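Local coordinates for fiber protein 2 (Human adenovirus type 41, PDB 2BZV) that forms the short fiber spikes of the capsid and, through the trimeric knob domain described here, probably takes part in attachment to host cells, at residues A[17-22]-A[105-110]; A[51-56]-A[148-153]. One frame throughout, in Å; residues are numbered along the deposited sequence. Where two conformers were deposited one is given.

Contact 1. Residues A[17-22]-A[105-110]; sequences TTIWSI and LTFMPN
Ile19 lays its terminal methyl over one face of the Phe107 ring. CD1 sits above the middle of the ring, 3.6 Å from the centroid and only 14° off the ring normal, a CH-pi contact in which the methyl hydrogens meet the pi cloud and not the rim. CG1, the next carbon back along the branch, comes over the same ring near its CE1 corner, at 3.9 Å from Phe107 CE1, and the two side chains pass each other at a slant. The torsions explain the reach: in Ile19 CG1 stands anti to the carbonyl carbon (chi1 -60°), and the extended second torsion, 170°, carries CD1 out to the ring.

Phe107 also uses its edge. Its CE1-CZ side abuts the backbone of Thr17, with Thr17 O 3.4 Å from Phe107 CE1 and 3.5 Å from Phe107 CZ, near the plane of the ring. No hydrogen bond crosses between the two segments; the ring meets a methyl on one face and a peptide at its edge.

The ring is carried by the short 3-10 turn 105-107, closed by the backbone bond from Met108 N to Leu105 O, in the loop between strands 93-94 and 135-139. Tyr169 OH binds the carbonyl of Phe107, tying this loop to strand 165-170, and the Phe107 side chain also touches Lys44 of strand 36-45. Strand 18-20 runs antiparallel between strands 93-94 and 36-45, and Thr18 bonds across to Ala47 of a neighbouring subunit, so the buried Phe107 joins a loop to a sheet that itself lies at the trimer interface.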
loop_
_atom_site.group_PDB
_atom_site.type_symbol
_atom_site.label_atom_id
_atom_site.label_comp_id
_atom_site.label_asym_id
_atom_site.label_seq_id
_atom_site.Cartn_x
_atom_site.Cartn_y
_atom_site.Cartn_z
ATOM N N THR A 17 7.479 -8.697 -12.673
ATOM C CA THR A 17 6.733 -8.039 -11.603
ATOM C C THR A 17 7.371 -6.715 -11.148
ATOM O O THR A 17 6.673 -5.834 -10.655
ATOM C CB THR A 17 6.598 -8.993 -10.353
ATOM O OG1 THR A 17 7.873 -9.124 -9.694
ATOM C CG2 THR A 17 6.065 -10.423 -10.769
ATOM N N THR A 18 8.693 -6.620 -11.248
ATOM C CA THR A 18 9.428 -5.576 -10.543
ATOM C C THR A 18 10.364 -4.805 -11.464
ATOM O O THR A 18 11.162 -5.406 -12.190
ATOM C CB THR A 18 10.294 -6.203 -9.420
ATOM O OG1 THR A 18 9.469 -6.966 -8.536
ATOM C CG2 THR A 18 11.026 -5.156 -8.617
ATOM N N ILE A 19 10.302 -3.477 -11.389
ATOM C CA ILE A 19 11.333 -2.614 -11.961
ATOM C C ILE A 19 11.969 -1.845 -10.823
ATOM O O ILE A 19 11.249 -1.342 -9.955
ATOM C CB ILE A 19 10.758 -1.631 -12.995
ATOM C CG1 ILE A 19 10.092 -2.384 -14.146
ATOM C CG2 ILE A 19 11.868 -0.719 -13.515
ATOM C CD1 ILE A 19 9.288 -1.525 -15.101
ATOM N N TRP A 20 13.293 -1.710 -10.816
ATOM C CA TRP A 20 13.905 -0.851 -9.807
ATOM C C TRP A 20 15.145 -0.169 -10.354
ATOM O O TRP A 20 15.657 -0.521 -11.410
ATOM C CB TRP A 20 14.149 -1.609 -8.495
ATOM C CG TRP A 20 15.188 -2.692 -8.498
ATOM C CD1 TRP A 20 16.033 -3.085 -9.508
ATOM C CD2 TRP A 20 15.500 -3.525 -7.375
ATOM N NE1 TRP A 20 16.846 -4.109 -9.073
ATOM C CE2 TRP A 20 16.529 -4.396 -7.767
ATOM C CE3 TRP A 20 14.995 -3.625 -6.070
ATOM C CZ2 TRP A 20 17.084 -5.347 -6.909
ATOM C CZ3 TRP A 20 15.544 -4.574 -5.209
ATOM C CH2 TRP A 20 16.574 -5.422 -5.638
ATOM N N SER A 21 15.631 0.805 -9.577
ATOM C CA SER A 21 16.809 1.579 -9.949
ATOM C C SER A 21 17.933 1.411 -8.947
ATOM O O SER A 21 18.734 2.327 -8.742
ATOM C CB SER A 21 16.462 3.058 -10.092
ATOM O OG SER A 21 16.126 3.638 -8.834
ATOM N N ILE A 22 18.029 0.232 -8.329
ATOM C CA ILE A 22 19.022 0.054 -7.277
ATOM C C ILE A 22 20.437 0.262 -7.810
ATOM O O ILE A 22 20.788 -0.214 -8.883
ATOM C CB ILE A 22 18.874 -1.318 -6.581
ATOM C CG1 ILE A 22 19.515 -1.284 -5.188
ATOM C CG2 ILE A 22 19.431 -2.454 -7.433
ATOM C CD1 ILE A 22 19.215 -2.519 -4.343
ATOM N N LEU A 105 5.244 -1.026 -20.833
ATOM C CA LEU A 105 3.969 -0.328 -21.008
ATOM C C LEU A 105 3.002 -0.583 -19.861
ATOM O O LEU A 105 2.289 0.327 -19.441
ATOM C CB LEU A 105 3.337 -0.749 -22.340
ATOM C CG LEU A 105 2.016 -0.052 -22.701
ATOM C CD1 LEU A 105 2.145 1.473 -22.709
ATOM C CD2 LEU A 105 1.506 -0.586 -24.040
ATOM N N THR A 106 2.956 -1.815 -19.359
ATOM C CA THR A 106 1.971 -2.160 -18.323
ATOM C C THR A 106 2.397 -1.723 -16.926
ATOM O O THR A 106 1.681 -2.003 -15.962
ATOM C CB THR A 106 1.609 -3.654 -18.336
ATOM O OG1 THR A 106 2.759 -4.429 -17.980
ATOM C CG2 THR A 106 1.084 -4.083 -19.705
ATOM N N PHE A 107 3.525 -1.018 -16.816
ATOM C CA PHE A 107 3.889 -0.299 -15.596
ATOM C C PHE A 107 3.619 1.200 -15.735
ATOM O O PHE A 107 3.830 1.949 -14.776
ATOM C CB PHE A 107 5.378 -0.484 -15.274
ATOM C CG PHE A 107 5.750 -1.857 -14.781
ATOM C CD1 PHE A 107 6.073 -2.055 -13.444
ATOM C CD2 PHE A 107 5.815 -2.947 -15.643
ATOM C CE1 PHE A 107 6.445 -3.303 -12.977
ATOM C CE2 PHE A 107 6.187 -4.203 -15.178
ATOM C CZ PHE A 107 6.495 -4.377 -13.841
ATOM N N MET A 108 3.182 1.664 -16.903
ATOM C CA MET A 108 2.977 3.096 -17.091
ATOM C C MET A 108 1.675 3.554 -16.446
ATOM O O MET A 108 0.723 2.780 -16.380
ATOM C CB MET A 108 2.938 3.429 -18.577
ATOM C CG MET A 108 4.264 3.151 -19.276
ATOM S SD MET A 108 5.647 4.152 -18.705
ATOM C CE MET A 108 6.502 3.032 -17.566
ATOM N N PRO A 109 1.624 4.802 -15.957
ATOM C CA PRO A 109 0.361 5.295 -15.389
ATOM C C PRO A 109 -0.719 5.344 -16.474
ATOM O O PRO A 109 -0.510 5.886 -17.566
ATOM C CB PRO A 109 0.720 6.683 -14.855
ATOM C CG PRO A 109 2.216 6.740 -14.780
ATOM C CD PRO A 109 2.704 5.800 -15.847
ATOM N N ASN A 110 -1.880 4.774 -16.152
ATOM C CA ASN A 110 -2.979 4.640 -17.086
ATOM C C ASN A 110 -3.373 5.995 -17.669
ATOM O O ASN A 110 -3.601 6.948 -16.917
ATOM C CB ASN A 110 -4.151 4.025 -16.327
ATOM C CG ASN A 110 -5.303 3.633 -17.209
ATOM O OD1 ASN A 110 -6.007 4.504 -17.734
ATOM N ND2 ASN A 110 -5.523 2.340 -17.390
#

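Contact 2. Residues A[51-56]-A[148-153]; sequences GTITIK and FTFKWS
Two isoleucines of strand 51-56 meet two aromatic rings of strand 148-153, chiefly through CH-pi contacts. Ile53 CD1 stands almost exactly over the Phe150 ring, 3.5 Å from its centroid and 6° off the normal, and its distances to all six ring carbons are nearly equal. Ile55 CG2 lies over the six-membered ring of Trp152, nearer the rim, at 3.8 Å from the centroid.

Plain apolar packing links the two pairs. The CD1 methyl of Ile53 also touches Trp152 CZ2 at 3.7 Å, at the edge of the indole, so a single methyl serves a face and an edge at once. It gets there because CG1 is anti to the backbone N (chi1 -173°) and the chain stays extended.

The polar link is one water: it lies 2.8 Å from Ile53 O and accepts from Trp152 NE1 at 2.9 Å, giving the N-H of this buried indole a partner.

The strand axes approach no closer than 10.4 Å and diverge by 55°, a spacing bridged by side chains and not by backbone bonds. Such face-to-face packing of separate sheets is typical of a beta-sandwich, here the hydrophobic core of the adenovirus knob.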
loop_
_atom_site.group_PDB
_atom_site.type_symbol
_atom_site.label_atom_id
_atom_site.label_comp_id
_atom_site.label_asym_id
_atom_site.label_seq_id
_atom_site.Cartn_x
_atom_site.Cartn_y
_atom_site.Cartn_z
ATOM N N GLY A 51 4.695 1.551 -5.455
ATOM C CA GLY A 51 5.994 2.175 -5.629
ATOM C C GLY A 51 6.601 2.620 -4.320
ATOM O O GLY A 51 5.898 3.138 -3.440
ATOM N N THR A 52 7.910 2.427 -4.190
ATOM C CA THR A 52 8.600 3.103 -3.136
ATOM C C THR A 52 9.769 3.874 -3.722
ATOM O O THR A 52 10.390 3.478 -4.710
ATOM C CB THR A 52 9.045 2.112 -2.119
ATOM O OG1 THR A 52 8.622 1.017 -1.534
ATOM C CG2 THR A 52 10.680 2.353 -1.359
ATOM N N ILE A 53 9.973 5.054 -3.151
ATOM C CA ILE A 53 11.008 5.942 -3.668
ATOM C C ILE A 53 11.799 6.561 -2.527
ATOM O O ILE A 53 11.237 7.137 -1.584
ATOM C CB ILE A 53 10.423 7.012 -4.628
ATOM C CG1 ILE A 53 11.553 7.813 -5.287
ATOM C CG2 ILE A 53 9.391 7.919 -3.969
ATOM C CD1 ILE A 53 11.068 8.666 -6.467
ATOM N N THR A 54 13.115 6.463 -2.653
ATOM C CA THR A 54 14.082 7.053 -1.721
ATOM C C THR A 54 15.139 7.774 -2.546
ATOM O O THR A 54 15.738 7.166 -3.446
ATOM C CB THR A 54 14.756 5.969 -0.867
ATOM O OG1 THR A 54 13.744 5.195 -0.210
ATOM C CG2 THR A 54 15.668 6.606 0.179
ATOM N N ILE A 55 15.367 9.048 -2.246
ATOM C CA ILE A 55 16.393 9.811 -2.940
ATOM C C ILE A 55 17.335 10.386 -1.886
ATOM O O ILE A 55 16.885 10.885 -0.852
ATOM C CB ILE A 55 15.761 10.900 -3.843
ATOM C CG1 ILE A 55 16.842 11.623 -4.641
ATOM C CG2 ILE A 55 14.892 11.858 -3.037
ATOM C CD1 ILE A 55 16.338 12.422 -5.826
ATOM N N LYS A 56 18.633 10.280 -2.160
ATOM C CA LYS A 56 19.654 10.736 -1.225
ATOM C C LYS A 56 20.619 11.674 -1.930
ATOM O O LYS A 56 21.237 11.308 -2.927
ATOM C CB LYS A 56 20.449 9.571 -0.629
ATOM C CG LYS A 56 21.365 10.023 0.501
ATOM C CD LYS A 56 22.230 8.910 1.065
ATOM C CE LYS A 56 23.134 9.434 2.177
ATOM N NZ LYS A 56 23.781 8.339 2.962
ATOM N N PHE A 148 6.333 10.196 -14.613
ATOM C CA PHE A 148 6.167 10.478 -13.187
ATOM C C PHE A 148 6.869 11.792 -12.895
ATOM O O PHE A 148 8.007 11.988 -13.334
ATOM C CB PHE A 148 6.867 9.448 -12.302
ATOM C CG PHE A 148 6.428 8.031 -12.478
ATOM C CD1 PHE A 148 5.231 7.599 -11.938
ATOM C CD2 PHE A 148 7.234 7.122 -13.107
ATOM C CE1 PHE A 148 4.818 6.291 -12.075
ATOM C CE2 PHE A 148 6.826 5.805 -13.242
ATOM C CZ PHE A 148 5.616 5.398 -12.740
ATOM N N THR A 149 6.216 12.661 -12.116
ATOM C CA THR A 149 6.875 13.864 -11.622
ATOM C C THR A 149 6.768 13.830 -10.109
ATOM O O THR A 149 5.676 13.918 -9.558
ATOM C CB THR A 149 6.266 15.155 -12.179
ATOM O OG1 THR A 149 6.299 15.088 -13.617
ATOM C CG2 THR A 149 7.046 16.359 -11.670
ATOM N N PHE A 150 7.923 13.679 -9.473
ATOM C CA PHE A 150 8.008 13.625 -8.018
ATOM C C PHE A 150 8.421 14.989 -7.499
ATOM O O PHE A 150 9.242 15.661 -8.119
ATOM C CB PHE A 150 9.069 12.605 -7.612
ATOM C CG PHE A 150 8.771 11.215 -8.093
ATOM C CD1 PHE A 150 7.762 10.457 -7.506
ATOM C CD2 PHE A 150 9.504 10.658 -9.141
ATOM C CE1 PHE A 150 7.479 9.167 -7.953
ATOM C CE2 PHE A 150 9.227 9.384 -9.587
ATOM C CZ PHE A 150 8.212 8.635 -8.992
ATOM N N LYS A 151 7.884 15.384 -6.354
ATOM C CA LYS A 151 8.298 16.629 -5.721
ATOM C C LYS A 151 8.428 16.405 -4.219
ATOM O O LYS A 151 7.535 15.817 -3.596
ATOM C CB LYS A 151 7.294 17.756 -5.989
ATOM C CG LYS A 151 7.717 19.103 -5.367
ATOM C CD LYS A 151 6.616 20.143 -5.532
ATOM C CE LYS A 151 6.855 21.385 -4.685
ATOM N NZ LYS A 151 5.741 22.369 -4.843
ATOM N N TRP A 152 9.534 16.903 -3.672
ATOM C CA TRP A 152 9.767 16.875 -2.230
ATOM C C TRP A 152 10.027 18.278 -1.722
ATOM O O TRP A 152 10.676 19.083 -2.401
ATOM C CB TRP A 152 11.011 16.068 -1.901
ATOM C CG TRP A 152 10.999 14.631 -2.299
ATOM C CD1 TRP A 152 10.652 13.579 -1.505
ATOM C CD2 TRP A 152 11.400 14.074 -3.551
ATOM N NE1 TRP A 152 10.787 12.398 -2.184
ATOM C CE2 TRP A 152 11.249 12.673 -3.449
ATOM C CE3 TRP A 152 11.862 14.616 -4.750
ATOM C CZ2 TRP A 152 11.552 11.811 -4.509
ATOM C CZ3 TRP A 152 12.162 13.760 -5.797
ATOM C CH2 TRP A 152 12.003 12.363 -5.669
ATOM N N SER A 153 9.587 18.553 -0.497
ATOM C CA SER A 153 10.114 19.737 0.173
ATOM C C SER A 153 11.548 19.475 0.629
ATOM O O SER A 153 12.010 18.323 0.689
ATOM C CB SER A 153 9.240 20.152 1.354
ATOM O OG SER A 153 9.115 19.090 2.273
HETATM O O HOH W 1 10.972 9.832 -0.844
#

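Contacts 1 and 2 lie about 15 Å apart, centre to centre, within the knob domain. Their segments alternate along the chain, in the order 17-22, 51-56, 105-110, 148-153, so the two connections interlock. Strands 18-20 and 48-57 belong to the same antiparallel sheet, separated by strand 36-45. Contact 2 joins that sheet to the sheet that holds strand 146-153, whereas contact 1 fastens a loop against its side nearer strand 93-94. Pro109 CG meets Phe148 CE1 at 3.8 Å, so the two contacts touch where the loop meets strand 146-153. Both contacts also reach the second subunit, through Thr18 and Thr52, so the strands that bear them also lie against a neighbouring subunit of the homotrimer.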